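Local coordinates for 27kDa outer membrane protein (Silicibacter pomeroyi, PDB 3GYK), which probably acts as a thiol-disulfide oxidoreductase, this chain being the part of the longer protein that holds its DsbA-like thioredoxin domain, at residues V24-F30 against R55-W61; E60-L64 against F142-P146; A72-A77 against V126-I130. One frame throughout, in Å; residues are numbered along the deposited sequence.

Contact 1: residues V24-F30 against R55-W61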
# COMPACT_ATOMS: atom_id res chain seq x y z
N VAL A 24 -11.82 0.28 12.14
CA VAL A 24 -10.42 0.72 12.32
C VAL A 24 -9.76 0.73 10.94
O VAL A 24 -9.80 -0.29 10.21
CB VAL A 24 -9.65 -0.19 13.27
CG1 VAL A 24 -8.14 0.16 13.32
CG2 VAL A 24 -10.24 -0.11 14.65
N THR A 25 -9.16 1.87 10.58
CA THR A 25 -8.35 1.95 9.35
C THR A 25 -6.86 1.84 9.65
O THR A 25 -6.34 2.55 10.52
CB THR A 25 -8.61 3.28 8.59
OG1 THR A 25 -9.97 3.32 8.19
CG2 THR A 25 -7.74 3.37 7.32
N VAL A 26 -6.21 0.93 8.92
CA VAL A 26 -4.75 0.81 8.95
C VAL A 26 -4.22 1.34 7.64
O VAL A 26 -4.67 0.88 6.58
CB VAL A 26 -4.29 -0.67 9.14
CG1 VAL A 26 -2.77 -0.79 8.95
CG2 VAL A 26 -4.73 -1.18 10.50
N VAL A 27 -3.31 2.30 7.68
CA VAL A 27 -2.70 2.79 6.44
C VAL A 27 -1.28 2.25 6.37
O VAL A 27 -0.57 2.33 7.37
CB VAL A 27 -2.65 4.34 6.42
CG1 VAL A 27 -2.06 4.82 5.11
CG2 VAL A 27 -4.07 4.93 6.64
N GLU A 28 -0.85 1.72 5.22
CA GLU A 28 0.55 1.30 5.08
C GLU A 28 1.19 2.11 3.96
O GLU A 28 0.59 2.27 2.89
CB GLU A 28 0.63 -0.19 4.71
CG GLU A 28 2.11 -0.66 4.65
CD GLU A 28 2.31 -2.12 4.22
OE1 GLU A 28 1.31 -2.85 4.04
OE2 GLU A 28 3.50 -2.50 4.02
N PHE A 29 2.40 2.61 4.23
CA PHE A 29 3.23 3.28 3.23
C PHE A 29 4.31 2.26 2.87
O PHE A 29 5.02 1.75 3.77
CB PHE A 29 3.92 4.50 3.86
CG PHE A 29 3.00 5.71 4.08
CD1 PHE A 29 3.20 6.89 3.36
CD2 PHE A 29 1.99 5.67 5.07
CE1 PHE A 29 2.39 8.02 3.58
CE2 PHE A 29 1.18 6.80 5.30
CZ PHE A 29 1.36 7.96 4.55
N PHE A 30 4.50 1.98 1.59
CA PHE A 30 5.42 0.90 1.22
C PHE A 30 6.08 1.11 -0.15
O PHE A 30 5.64 1.97 -0.94
CB PHE A 30 4.65 -0.45 1.19
CG PHE A 30 3.47 -0.43 0.25
CD1 PHE A 30 3.65 -0.63 -1.11
CD2 PHE A 30 2.19 -0.17 0.74
CE1 PHE A 30 2.56 -0.59 -1.98
CE2 PHE A 30 1.09 -0.10 -0.14
CZ PHE A 30 1.28 -0.32 -1.49
N ARG A 55 -10.17 -2.02 7.92
CA ARG A 55 -10.07 -1.39 6.63
C ARG A 55 -8.60 -1.07 6.39
O ARG A 55 -7.95 -0.50 7.27
CB ARG A 55 -10.80 -0.08 6.75
CG ARG A 55 -10.95 0.70 5.51
CD ARG A 55 -12.08 1.67 5.88
NE ARG A 55 -12.33 2.55 4.78
CZ ARG A 55 -11.66 3.67 4.57
NH1 ARG A 55 -10.74 4.06 5.44
NH2 ARG A 55 -11.94 4.40 3.49
N LEU A 56 -8.09 -1.37 5.20
CA LEU A 56 -6.66 -1.20 4.93
C LEU A 56 -6.44 -0.26 3.75
O LEU A 56 -6.88 -0.55 2.63
CB LEU A 56 -6.04 -2.56 4.61
CG LEU A 56 -4.59 -2.58 4.16
CD1 LEU A 56 -3.73 -2.24 5.34
CD2 LEU A 56 -4.29 -3.97 3.68
N VAL A 57 -5.76 0.87 4.00
CA VAL A 57 -5.58 1.94 3.00
C VAL A 57 -4.11 1.90 2.57
O VAL A 57 -3.21 1.87 3.42
CB VAL A 57 -5.99 3.34 3.54
CG1 VAL A 57 -5.46 4.48 2.60
CG2 VAL A 57 -7.52 3.44 3.69
N TYR A 58 -3.86 1.94 1.27
CA TYR A 58 -2.49 1.87 0.77
C TYR A 58 -1.96 3.19 0.24
O TYR A 58 -2.63 3.86 -0.57
CB TYR A 58 -2.40 0.81 -0.33
CG TYR A 58 -2.24 -0.61 0.16
CD1 TYR A 58 -2.10 -0.91 1.52
CD2 TYR A 58 -2.17 -1.64 -0.74
CE1 TYR A 58 -1.88 -2.23 1.95
CE2 TYR A 58 -1.97 -2.96 -0.32
CZ TYR A 58 -1.82 -3.24 1.02
OH TYR A 58 -1.63 -4.55 1.41
N ARG A 59 -0.75 3.55 0.68
CA ARG A 59 -0.02 4.66 0.11
C ARG A 59 1.23 4.09 -0.58
O ARG A 59 2.18 3.60 0.09
CB ARG A 59 0.45 5.66 1.19
CG ARG A 59 -0.67 6.40 1.98
CD ARG A 59 -1.77 7.05 1.11
NE ARG A 59 -1.28 7.79 -0.06
CZ ARG A 59 -2.04 8.62 -0.76
NH1 ARG A 59 -3.32 8.84 -0.37
NH2 ARG A 59 -1.58 9.18 -1.89
N GLU A 60 1.22 4.14 -1.90
CA GLU A 60 2.41 3.76 -2.67
C GLU A 60 3.40 4.88 -2.49
O GLU A 60 3.13 6.03 -2.86
CB GLU A 60 2.02 3.62 -4.15
CG GLU A 60 1.01 2.52 -4.40
CD GLU A 60 1.70 1.18 -4.76
OE1 GLU A 60 2.94 1.16 -4.89
OE2 GLU A 60 0.98 0.17 -4.94
N TRP A 61 4.55 4.56 -1.89
CA TRP A 61 5.58 5.55 -1.60
C TRP A 61 6.92 5.04 -2.11
O TRP A 61 7.77 4.55 -1.34
CB TRP A 61 5.62 5.84 -0.09
CG TRP A 61 6.50 7.00 0.28
CD1 TRP A 61 6.82 8.08 -0.51
CD2 TRP A 61 7.19 7.20 1.52
NE1 TRP A 61 7.67 8.93 0.16
CE2 TRP A 61 7.91 8.42 1.40
CE3 TRP A 61 7.27 6.47 2.72
CZ2 TRP A 61 8.72 8.91 2.43
CZ3 TRP A 61 8.09 6.97 3.75
CH2 TRP A 61 8.79 8.17 3.60
O HOH W 1 0.44 -5.23 2.95
O HOH W 2 5.36 1.90 -3.79
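Val24-Phe30 and Arg55-Glu60 run parallel as neighbouring strands, the axes of these short segments 4.6 Å apart and 25° from exact alignment, with backbone hydrogen bonds running from Arg55 N to Val24 O (2.9 Å) through to Trp61 N on Phe30 O (3.0 Å). They form a beta-alpha-beta unit of the thioredoxin fold, with helix 35-50 as the crossover. On the sheet face bearing Thr25, Val27 and Phe29, the extended Arg55 lies alongside Thr25 and donates from NH1 to Thr25 OG1 (3.0 Å) at the guanidinium edge, while its NH2 serves Phe9 O. Arg59 lays CG over the Phe29 ring face, 3.7 Å from the centroid, and the bends beyond CG lead its NH1 off to a salt bridge with Asp11. On the opposite face, Phe30 CG sits between the backbone N and carbonyl carbon (chi1 56°). The ring thereby swings across to press its edge on the face of Tyr58, a T-shaped pair with centroids 4.8 Å apart and planes at 73°. Farther out, one water donates to Glu28 OE1 (2.8 Å) and hydrogen-bonds Tyr58 OH (2.7 Å), bridging the two strands.

Contact 2: residues E60-L64 against F142-P146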
# COMPACT_ATOMS: atom_id res chain seq x y z
N GLU A 60 1.22 4.14 -1.90
CA GLU A 60 2.41 3.76 -2.67
C GLU A 60 3.40 4.88 -2.49
O GLU A 60 3.13 6.03 -2.86
CB GLU A 60 2.02 3.62 -4.15
CG GLU A 60 1.01 2.52 -4.40
CD GLU A 60 1.70 1.18 -4.76
OE1 GLU A 60 2.94 1.16 -4.89
OE2 GLU A 60 0.98 0.17 -4.94
N TRP A 61 4.55 4.56 -1.89
CA TRP A 61 5.58 5.55 -1.60
C TRP A 61 6.92 5.04 -2.11
O TRP A 61 7.77 4.55 -1.34
CB TRP A 61 5.62 5.84 -0.09
CG TRP A 61 6.50 7.00 0.28
CD1 TRP A 61 6.82 8.08 -0.51
CD2 TRP A 61 7.19 7.20 1.52
NE1 TRP A 61 7.67 8.93 0.16
CE2 TRP A 61 7.91 8.42 1.40
CE3 TRP A 61 7.27 6.47 2.72
CZ2 TRP A 61 8.72 8.91 2.43
CZ3 TRP A 61 8.09 6.97 3.75
CH2 TRP A 61 8.79 8.17 3.60
N PRO A 62 7.10 5.09 -3.45
CA PRO A 62 8.34 4.59 -4.04
C PRO A 62 9.52 5.53 -3.72
O PRO A 62 9.52 6.70 -4.12
CB PRO A 62 8.01 4.56 -5.54
CG PRO A 62 6.97 5.69 -5.72
CD PRO A 62 6.09 5.46 -4.47
N ILE A 63 10.49 5.01 -2.98
CA ILE A 63 11.63 5.80 -2.49
C ILE A 63 12.98 5.13 -2.73
O ILE A 63 14.01 5.73 -2.46
CB ILE A 63 11.46 6.19 -0.98
CG1 ILE A 63 11.29 4.94 -0.10
CG2 ILE A 63 10.25 7.17 -0.81
CD1 ILE A 63 11.27 5.22 1.44
N LEU A 64 12.97 3.91 -3.25
CA LEU A 64 14.21 3.13 -3.39
C LEU A 64 14.66 3.05 -4.84
O LEU A 64 15.45 2.18 -5.21
CB LEU A 64 14.05 1.72 -2.78
CG LEU A 64 13.72 1.69 -1.29
CD1 LEU A 64 13.63 0.27 -0.80
CD2 LEU A 64 14.82 2.44 -0.48
N PHE A 142 7.45 10.20 8.73
CA PHE A 142 7.96 8.90 8.29
C PHE A 142 9.23 9.10 7.47
O PHE A 142 9.26 9.90 6.51
CB PHE A 142 6.92 8.16 7.45
CG PHE A 142 5.65 7.79 8.20
CD1 PHE A 142 5.63 7.74 9.62
CD2 PHE A 142 4.50 7.49 7.49
CE1 PHE A 142 4.46 7.38 10.31
CE2 PHE A 142 3.33 7.13 8.17
CZ PHE A 142 3.31 7.05 9.58
N ASN A 143 10.27 8.36 7.85
CA ASN A 143 11.58 8.53 7.22
C ASN A 143 11.83 7.45 6.18
O ASN A 143 12.79 7.54 5.45
CB ASN A 143 12.69 8.42 8.29
CG ASN A 143 14.03 8.87 7.78
OD1 ASN A 143 14.22 10.03 7.39
ND2 ASN A 143 15.00 7.95 7.79
N GLY A 144 11.02 6.40 6.19
CA GLY A 144 11.17 5.33 5.19
C GLY A 144 10.05 4.33 5.34
O GLY A 144 9.05 4.57 6.08
N THR A 145 10.19 3.20 4.65
CA THR A 145 9.12 2.20 4.59
C THR A 145 9.60 0.89 5.24
O THR A 145 10.80 0.65 5.27
CB THR A 145 8.75 1.89 3.12
OG1 THR A 145 9.94 1.48 2.43
CG2 THR A 145 8.23 3.14 2.44
N PRO A 146 8.67 0.07 5.79
CA PRO A 146 7.22 0.33 5.93
C PRO A 146 6.93 1.28 7.08
O PRO A 146 7.69 1.29 8.08
CB PRO A 146 6.63 -1.08 6.22
CG PRO A 146 7.75 -1.81 6.89
CD PRO A 146 9.06 -1.24 6.34
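Trp61 meets the turn Phe142-Thr145 with the benzene part of its indole, and this is where the contact is tight. Its CZ3 approaches Gly144 O at 3.5 Å, the oxygen lying near the ring plane at the edge, an arrangement consistent with a weak attraction between an aromatic C-H and a carbonyl. The next ring atom, CH2, comes 3.4 Å from Phe142 O, here at an oblique angle. On the other flank CE3 takes the methyl of Thr145, with CG2 at 3.5 Å. These approaches follow from the first torsion of Trp61 (chi1 -171°), which carries CG away from its own backbone N and sends the ring toward the turn. In Thr145, OG1 takes the place between backbone N and carbonyl carbon (chi1 56°), which puts CG2 anti to the carbonyl carbon and obliquely against CE3. The peptide bond between Thr145 and Pro146 is cis, the cis-proline turn of the thioredoxin fold, and Thr145 also touches Cys34 of what is probably the redox-active CxxC pair. No hydrogen bond joins the two segments, and the contact rests on van der Waals packing and these C-H to carbonyl approaches; Gly144 O is bonded instead to Ser147 OG. The buried Trp61 ring backs onto Met134 and Ala137 of helix 124-140. Toward solvent, by the exposed Asn143, the packing thins. The partly exposed Ile63 reaches the turn only with the end of its chain, CD1 standing 3.8 Å from Gly144 CA and 3.8 Å from Thr145 CG2, the last a tip-to-tip meeting. Its other branch, CG2, rests over one face of the Trp61 ring, 3.3 Å above the plane and offset toward the rim.

Contact 3: residues A72-A77 against V126-I130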
# COMPACT_ATOMS: atom_id res chain seq x y z
N ALA A 72 5.49 1.04 -8.44
CA ALA A 72 4.39 1.84 -7.89
C ALA A 72 3.45 2.36 -8.99
O ALA A 72 2.22 2.26 -8.85
CB ALA A 72 4.92 2.98 -7.04
N ARG A 73 4.02 2.89 -10.08
CA ARG A 73 3.18 3.38 -11.19
C ARG A 73 2.36 2.23 -11.79
O ARG A 73 1.15 2.38 -12.03
CB ARG A 73 4.03 4.06 -12.27
CG ARG A 73 4.68 5.34 -11.76
CD ARG A 73 5.29 6.15 -12.87
NE ARG A 73 5.50 7.50 -12.38
CZ ARG A 73 4.62 8.48 -12.53
NH1 ARG A 73 3.49 8.28 -13.19
NH2 ARG A 73 4.88 9.68 -12.03
N ALA A 74 3.02 1.09 -12.00
CA ALA A 74 2.38 -0.08 -12.61
C ALA A 74 1.23 -0.57 -11.73
O ALA A 74 0.14 -0.86 -12.22
CB ALA A 74 3.39 -1.17 -12.77
N ALA A 75 1.49 -0.65 -10.42
CA ALA A 75 0.47 -1.10 -9.50
C ALA A 75 -0.74 -0.16 -9.54
O ALA A 75 -1.88 -0.63 -9.69
CB ALA A 75 1.04 -1.21 -8.05
N LEU A 76 -0.51 1.14 -9.45
CA LEU A 76 -1.63 2.09 -9.49
C LEU A 76 -2.36 2.00 -10.82
O LEU A 76 -3.59 2.06 -10.84
CB LEU A 76 -1.15 3.53 -9.24
CG LEU A 76 -0.66 3.77 -7.80
CD1 LEU A 76 0.18 5.07 -7.70
CD2 LEU A 76 -1.85 3.76 -6.80
N ALA A 77 -1.62 1.84 -11.93
CA ALA A 77 -2.26 1.64 -13.24
C ALA A 77 -3.15 0.39 -13.30
O ALA A 77 -4.15 0.38 -14.04
CB ALA A 77 -1.20 1.61 -14.40
N VAL A 126 -1.92 8.89 -11.34
CA VAL A 126 -0.86 8.04 -10.80
C VAL A 126 0.20 8.93 -10.13
O VAL A 126 0.58 8.75 -8.95
CB VAL A 126 -0.24 7.13 -11.93
CG1 VAL A 126 1.03 6.43 -11.43
CG2 VAL A 126 -1.26 6.07 -12.38
N THR A 127 0.64 9.93 -10.89
CA THR A 127 1.54 10.96 -10.37
C THR A 127 0.96 11.64 -9.11
O THR A 127 1.69 11.81 -8.11
CB THR A 127 1.83 11.99 -11.43
OG1 THR A 127 2.48 11.32 -12.53
CG2 THR A 127 2.74 13.09 -10.88
N ALA A 128 -0.33 12.00 -9.16
CA ALA A 128 -1.00 12.65 -8.03
C ALA A 128 -0.96 11.77 -6.78
O ALA A 128 -0.70 12.28 -5.67
CB ALA A 128 -2.46 13.08 -8.37
N HIS A 129 -1.19 10.47 -6.93
CA HIS A 129 -1.13 9.57 -5.75
C HIS A 129 0.27 9.58 -5.13
O HIS A 129 0.45 9.77 -3.93
CB HIS A 129 -1.52 8.14 -6.10
CG HIS A 129 -1.36 7.18 -4.96
ND1 HIS A 129 -2.44 6.74 -4.22
CD2 HIS A 129 -0.26 6.63 -4.39
CE1 HIS A 129 -2.00 5.92 -3.26
NE2 HIS A 129 -0.68 5.85 -3.34
N ILE A 130 1.28 9.36 -5.96
CA ILE A 130 2.64 9.24 -5.43
C ILE A 130 3.09 10.54 -4.78
O ILE A 130 3.72 10.52 -3.71
CB ILE A 130 3.62 8.76 -6.53
CG1 ILE A 130 3.27 7.33 -6.97
CG2 ILE A 130 5.07 8.82 -6.03
CD1 ILE A 130 3.91 6.89 -8.33
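Leu76 and His129 are brought together by different first torsions: Leu76 CG lies anti to its carbonyl carbon (chi1 -68°), and His129 CG lies opposite its backbone N (chi1 175°). The two side chains cross at about a right angle. Leu76 CD2 sits over the centre of the imidazole face, 3.9 Å from the centroid, a CH-pi contact, while CD1 comes 3.7 Å from His129 CD2. The ring cannot easily turn, because ND1 is bonded to Asn13 O and NE2 to Glu60 N. With an alanine in place of His129, Asn13 O and Glu60 N would probably lose their side-chain partner and a gap would open against the Leu76 methyls. Nearer the backbone, Leu76 CB packs 4.0 Å from Val126 CG2. Arg73, partly exposed, and the exposed Thr127 form the solvent side. In the conformer described here, one of two modelled, the extended arginine runs alongside Thr127 and both terminal nitrogens donate to one hydroxyl: NH2 to Thr127 OG1 at 2.9 Å, and NH1 to the same OG1 at a longer 3.3 Å and along a more bent path. The oxygen lies in the guanidinium plane. Val126 CG1 approaches obliquely, 3.5 Å from Arg73 NH1, while Ile130 CD1 lies over one face of the guanidinium and 3.8 Å from Arg73 CG. NE also makes a salt bridge with Asp69, and NH1 a hydrogen bond with Met121 O. The contact lies among the helices between strands 54-60 and 147-150, consistent with the helical insertion of DsbA-like proteins. The short helix segments cross at 119° with axes 10.0 Å apart, so helix 66-77 packs steeply across helix 124-140, with Glu60 of strand 54-60 against Ala72, Ala75 and Leu76, and helix 114-120 against Ala77.

Overall arrangement
All three contacts lie within the DsbA-like thioredoxin domain. Contact 1 pairs two inner strands of the mixed sheet. Contact 2 begins where it ends, sharing Glu60 and Trp61, and closes a long loop that contains contact 3 and is mostly helical. Their centres are about 12 Å apart for contacts 1 and 2, and about 14 Å from either of these to contact 3. Phe29 and Phe142 join contacts 1 and 2 through an edge-to-face ring pair. Pro62 CG, 3.6 Å from Ala72 CB, joins contacts 2 and 3. The helices between strands 54-60 and 147-150, which probably include the DsbA-type insertion, thus pack on the end of strand 54-60, while Phe30 of contact 1 and Thr145 of contact 2 touch the probable CxxC pair.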